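Inactive dihydroorotase-like domain (Chaetomium thermophilum, PDB 5NNL) is an inactive relative of dihydroorotase, a domain with the barrel-based fold of the amidohydrolase superfamily that lacks the enzyme activity of its relatives. Local coordinates at residues A[314-319]-A[330-335]; A[69-74]-A[324-329]. All blocks are in the same frame, centred on the assembly; numbering follows the deposited sequence.

Interaction 1 (A[314-319]-A[330-335])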
loop_
_atom_site.group_PDB
_atom_site.type_symbol
_atom_site.label_atom_id
_atom_site.label_comp_id
_atom_site.label_asym_id
_atom_site.label_seq_id
_atom_site.Cartn_x
_atom_site.Cartn_y
_atom_site.Cartn_z
ATOM N N THR A 314 -5.846 18.317 7.437
ATOM C CA THR A 314 -4.782 19.202 7.876
ATOM C C THR A 314 -3.454 18.460 7.811
ATOM O O THR A 314 -3.389 17.241 7.995
ATOM C CB THR A 314 -5.028 19.724 9.296
ATOM O OG1 THR A 314 -5.047 18.634 10.229
ATOM C CG2 THR A 314 -6.354 20.477 9.369
ATOM N N PHE A 315 -2.397 19.206 7.518
ATOM C CA PHE A 315 -1.068 18.622 7.391
ATOM C C PHE A 315 -0.054 19.730 7.603
ATOM O O PHE A 315 -0.095 20.743 6.899
ATOM C CB PHE A 315 -0.886 17.968 6.020
ATOM C CG PHE A 315 0.473 17.371 5.811
ATOM C CD1 PHE A 315 0.851 16.225 6.490
ATOM C CD2 PHE A 315 1.368 17.948 4.931
ATOM C CE1 PHE A 315 2.104 15.674 6.301
ATOM C CE2 PHE A 315 2.620 17.400 4.738
ATOM C CZ PHE A 315 2.988 16.260 5.423
ATOM N N GLN A 316 0.832 19.554 8.580
ATOM C CA GLN A 316 1.922 20.498 8.812
ATOM C C GLN A 316 1.393 21.919 8.994
ATOM O O GLN A 316 1.909 22.873 8.407
ATOM C CB GLN A 316 2.942 20.433 7.674
ATOM C CG GLN A 316 3.842 19.210 7.723
ATOM C CD GLN A 316 4.793 19.245 8.903
ATOM O OE1 GLN A 316 5.379 20.282 9.208
ATOM N NE2 GLN A 316 4.942 18.112 9.578
ATOM N N ASP A 317 0.345 22.056 9.807
ATOM C CA ASP A 317 -0.217 23.343 10.211
ATOM C C ASP A 317 -0.949 24.059 9.082
ATOM O O ASP A 317 -1.165 25.273 9.158
ATOM C CB ASP A 317 0.865 24.262 10.800
ATOM C CG ASP A 317 0.861 24.260 12.314
ATOM O OD1 ASP A 317 -0.220 24.487 12.901
ATOM O OD2 ASP A 317 1.934 24.022 12.915
ATOM N N GLN A 318 -1.361 23.337 8.040
ATOM C CA GLN A 318 -2.099 23.935 6.938
ATOM C C GLN A 318 -3.261 23.029 6.557
ATOM O O GLN A 318 -3.270 21.832 6.856
ATOM C CB GLN A 318 -1.194 24.179 5.724
ATOM C CG GLN A 318 -0.008 25.097 6.014
ATOM C CD GLN A 318 -0.428 26.541 6.245
ATOM O OE1 GLN A 318 -1.569 26.917 5.965
ATOM N NE2 GLN A 318 0.493 27.359 6.756
ATOM N N VAL A 319 -4.252 23.622 5.898
ATOM C CA VAL A 319 -5.395 22.882 5.377
ATOM C C VAL A 319 -5.018 22.379 3.988
ATOM O O VAL A 319 -4.926 23.157 3.035
ATOM C CB VAL A 319 -6.658 23.748 5.342
ATOM C CG1 VAL A 319 -7.770 23.060 4.558
ATOM C CG2 VAL A 319 -7.120 24.040 6.760
ATOM N N PRO A 330 2.049 25.319 0.147
ATOM C CA PRO A 330 3.449 24.915 -0.022
ATOM C C PRO A 330 3.661 23.472 0.384
ATOM O O PRO A 330 3.115 23.017 1.405
ATOM C CB PRO A 330 4.206 25.871 0.913
ATOM C CG PRO A 330 3.329 27.044 1.053
ATOM C CD PRO A 330 1.924 26.531 0.976
ATOM N N PRO A 331 4.452 22.705 -0.369
ATOM C CA PRO A 331 4.743 21.320 0.030
ATOM C C PRO A 331 5.611 21.278 1.282
ATOM O O PRO A 331 6.713 21.827 1.303
ATOM C CB PRO A 331 5.473 20.736 -1.186
ATOM C CG PRO A 331 5.946 21.914 -1.965
ATOM C CD PRO A 331 4.962 23.003 -1.721
ATOM N N LYS A 332 5.104 20.619 2.325
ATOM C CA LYS A 332 5.831 20.477 3.581
ATOM C C LYS A 332 6.085 19.018 3.950
ATOM O O LYS A 332 6.476 18.737 5.088
ATOM C CB LYS A 332 5.072 21.185 4.712
ATOM C CG LYS A 332 4.826 22.670 4.453
ATOM C CD LYS A 332 5.426 23.565 5.536
ATOM C CE LYS A 332 4.648 23.491 6.843
ATOM N NZ LYS A 332 4.910 24.657 7.736
ATOM N N GLY A 333 5.886 18.081 3.021
ATOM C CA GLY A 333 6.149 16.687 3.311
ATOM C C GLY A 333 7.633 16.368 3.312
ATOM O O GLY A 333 8.449 17.077 2.720
ATOM N N ALA A 334 7.989 15.274 3.990
ATOM C CA ALA A 334 9.389 14.898 4.144
ATOM C C ALA A 334 9.569 13.392 4.008
ATOM O O ALA A 334 8.660 12.606 4.293
ATOM C CB ALA A 334 9.944 15.349 5.501
ATOM N N ASP A 335 10.764 13.004 3.557
ATOM C CA ASP A 335 11.213 11.619 3.633
ATOM C C ASP A 335 11.494 11.268 5.089
ATOM O O ASP A 335 12.325 11.913 5.736
ATOM C CB ASP A 335 12.474 11.438 2.785
ATOM C CG ASP A 335 12.870 9.976 2.608
ATOM O OD1 ASP A 335 13.198 9.592 1.465
ATOM O OD2 ASP A 335 12.846 9.215 3.602
#
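Lys332 lays its aliphatic chain across the first carbons of Gln316, with CB 3.7 Å from Gln316 CB. The lysine chain bends at chi2 (-122°) and again at chi3, which folds its end back over the glutamine: CE lies 3.6 Å from Gln316 CB and 3.2 Å from Gln316 O. Gln316 stands at the tip of the two-residue beta hairpin between strands 305-315 and 318-322. A type I' turn from Phe315 to Gln318 closes this hairpin, with backbone bonds in both directions between its end residues. Gln316 CG, which also lies near Lys332 CB, sits over one face of the Phe315 ring, 3.7 Å above its plane and displaced toward the rim. Phe315 CG is anti to the backbone N (chi1 179°), and the ring reaches out edge-on to Gly333, whose N lies near the ring plane, 3.8 Å from CE2. Asp317 OD2 and Lys332 NZ are 6.0 Å apart, too far for a salt bridge. No hydrogen bond joins the hairpin tip to the loop after strand 325-326, so methylene and ring contacts hold them together, with perhaps a diffuse electrostatic attraction added.

Interaction 2 (A[69-74]-A[324-329])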
loop_
_atom_site.group_PDB
_atom_site.type_symbol
_atom_site.label_atom_id
_atom_site.label_comp_id
_atom_site.label_asym_id
_atom_site.label_seq_id
_atom_site.Cartn_x
_atom_site.Cartn_y
_atom_site.Cartn_z
ATOM N N GLY A 69 9.611 18.772 -3.878
ATOM C CA GLY A 69 8.585 18.986 -2.874
ATOM C C GLY A 69 7.456 17.976 -2.925
ATOM O O GLY A 69 6.927 17.678 -4.001
ATOM N N VAL A 70 7.073 17.448 -1.764
ATOM C CA VAL A 70 5.971 16.502 -1.659
ATOM C C VAL A 70 4.930 17.066 -0.703
ATOM O O VAL A 70 5.210 17.944 0.118
ATOM C CB VAL A 70 6.431 15.105 -1.195
ATOM C CG1 VAL A 70 7.118 14.380 -2.330
ATOM C CG2 VAL A 70 7.347 15.208 0.018
ATOM N N TYR A 71 3.713 16.540 -0.817
ATOM C CA TYR A 71 2.567 17.063 -0.088
ATOM C C TYR A 71 2.071 16.126 1.000
ATOM O O TYR A 71 1.070 16.433 1.656
ATOM C CB TYR A 71 1.441 17.384 -1.073
ATOM C CG TYR A 71 1.835 18.494 -2.015
ATOM C CD1 TYR A 71 1.783 19.826 -1.609
ATOM C CD2 TYR A 71 2.293 18.215 -3.295
ATOM C CE1 TYR A 71 2.155 20.848 -2.462
ATOM C CE2 TYR A 71 2.666 19.232 -4.156
ATOM C CZ TYR A 71 2.598 20.546 -3.732
ATOM O OH TYR A 71 2.964 21.568 -4.578
ATOM N N CYS A 72 2.738 14.994 1.202
ATOM C CA CYS A 72 2.568 14.173 2.388
ATOM C C CYS A 72 3.941 13.620 2.748
ATOM O O CYS A 72 4.896 13.739 1.976
ATOM C CB CYS A 72 1.539 13.053 2.162
ATOM S SG CYS A 72 2.018 11.803 0.949
ATOM N N ASP A 73 4.049 13.034 3.937
ATOM C CA ASP A 73 5.282 12.358 4.311
ATOM C C ASP A 73 5.340 10.982 3.651
ATOM O O ASP A 73 4.318 10.407 3.265
ATOM C CB ASP A 73 5.389 12.227 5.830
ATOM C CG ASP A 73 5.498 13.571 6.523
ATOM O OD1 ASP A 73 5.860 14.558 5.847
ATOM O OD2 ASP A 73 5.225 13.640 7.739
ATOM N N PHE A 74 6.553 10.456 3.514
ATOM C CA PHE A 74 6.706 9.202 2.793
ATOM C C PHE A 74 7.980 8.495 3.226
ATOM O O PHE A 74 8.899 9.097 3.787
ATOM C CB PHE A 74 6.707 9.429 1.275
ATOM C CG PHE A 74 7.967 10.052 0.750
ATOM C CD1 PHE A 74 8.133 11.429 0.755
ATOM C CD2 PHE A 74 8.983 9.260 0.238
ATOM C CE1 PHE A 74 9.291 12.003 0.268
ATOM C CE2 PHE A 74 10.140 9.828 -0.250
ATOM C CZ PHE A 74 10.296 11.200 -0.236
ATOM N N GLY A 324 -12.471 17.000 -0.522
ATOM C CA GLY A 324 -11.711 16.217 -1.474
ATOM C C GLY A 324 -10.907 17.014 -2.477
ATOM O O GLY A 324 -10.310 16.412 -3.378
ATOM N N VAL A 325 -10.859 18.338 -2.351
ATOM C CA VAL A 325 -10.178 19.200 -3.310
ATOM C C VAL A 325 -8.813 19.580 -2.745
ATOM O O VAL A 325 -8.718 20.312 -1.753
ATOM C CB VAL A 325 -11.013 20.445 -3.628
ATOM C CG1 VAL A 325 -10.261 21.358 -4.579
ATOM C CG2 VAL A 325 -12.364 20.038 -4.218
ATOM N N PHE A 326 -7.757 19.101 -3.397
ATOM C CA PHE A 326 -6.396 19.499 -3.064
ATOM C C PHE A 326 -6.291 21.014 -2.944
ATOM O O PHE A 326 -6.812 21.755 -3.784
ATOM C CB PHE A 326 -5.447 18.980 -4.147
ATOM C CG PHE A 326 -4.010 19.336 -3.925
ATOM C CD1 PHE A 326 -3.292 18.767 -2.893
ATOM C CD2 PHE A 326 -3.370 20.224 -4.772
ATOM C CE1 PHE A 326 -1.966 19.086 -2.696
ATOM C CE2 PHE A 326 -2.045 20.548 -4.583
ATOM C CZ PHE A 326 -1.339 19.979 -3.544
ATOM N N GLN A 327 -5.626 21.475 -1.881
ATOM C CA GLN A 327 -5.397 22.897 -1.670
ATOM C C GLN A 327 -3.962 23.236 -2.044
ATOM O O GLN A 327 -3.033 22.712 -1.410
ATOM C CB GLN A 327 -5.671 23.278 -0.220
ATOM C CG GLN A 327 -7.125 23.112 0.203
ATOM C CD GLN A 327 -8.065 24.023 -0.562
ATOM O OE1 GLN A 327 -8.114 25.228 -0.321
ATOM N NE2 GLN A 327 -8.817 23.450 -1.492
ATOM N N PRO A 328 -3.722 24.094 -3.048
ATOM C CA PRO A 328 -2.340 24.377 -3.470
ATOM C C PRO A 328 -1.497 25.118 -2.440
ATOM O O PRO A 328 -1.078 26.253 -2.685
ATOM C CB PRO A 328 -2.532 25.235 -4.730
ATOM C CG PRO A 328 -3.883 24.921 -5.211
ATOM C CD PRO A 328 -4.703 24.655 -3.992
ATOM N N ILE A 329 -1.216 24.486 -1.305
ATOM C CA ILE A 329 -0.368 25.085 -0.275
ATOM C C ILE A 329 1.088 24.729 -0.561
ATOM O O ILE A 329 1.360 23.906 -1.448
ATOM C CB ILE A 329 -0.778 24.623 1.132
ATOM C CG1 ILE A 329 -0.723 23.093 1.239
ATOM C CG2 ILE A 329 -2.167 25.134 1.464
ATOM C CD1 ILE A 329 -0.796 22.573 2.666
#
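Phe326 meets Tyr71 in a T-shaped (edge-to-face) stack, which joins the short strand 325-326, at the edge of the C-terminal antiparallel strands, to the loop before strand 73-79 of the barrel. The two planes stand at 85° and the ring centroids lie 5.0 Å apart. Phe326 presents its far end: CZ sits over the centre of the tyrosine ring, 3.7 Å from Tyr71 CD1, while CE1 follows toward Tyr71 CG and CB. A chi1 of 179° turns the phenylalanine ring away from its own backbone N and out toward the loop. Helix 26-37 also meets the tyrosine: Thr31 OG1 is hydrogen-bonded to Tyr71 N, and the side chain touches Gln28 and Gln32; Pro331 also packs on it.

At Gln327 the chain leaves the strand, and its side chain folds back on its own segment. Gln327 NE2 donates an almost straight bond (172°) to Val325 O at 3.2 Å. NE2 comes from above the carbonyl plane of Val325, while Val325 O lies almost in the plane of the Gln327 amide. Pro328 is then the centre of an inverse gamma turn. Past this kink the chain runs on alongside the tyrosine. The Ile329 side chain touches Gln318 of strand 318-322, and it is the main-chain carbonyl that faces the aromatic ring: Ile329 O approaches the rim of the ring in its plane, 3.3 Å from Tyr71 CE1.

In the fold
From the N terminus, the chain first passes through 69-74, the approach to strand 73-79. Some 240 residues later it reaches the hairpin at 314-319, then 324-329, and finally 330-335. Interaction 2 therefore closes a very long loop spanning most of the domain, whereas interaction 1 closes a short one of ten residues around strands 318-322 and 325-326. The segments alternate, so the two contacts cross rather than nest. They also touch: residues 330-335 run on past 69-74, with probable hydrogen bonds from Gly333 N to Val70 O and from Ala334 N to Asp73 OD1. Together they tie the C-terminal antiparallel strands and the tail to the start of a parallel barrel strand.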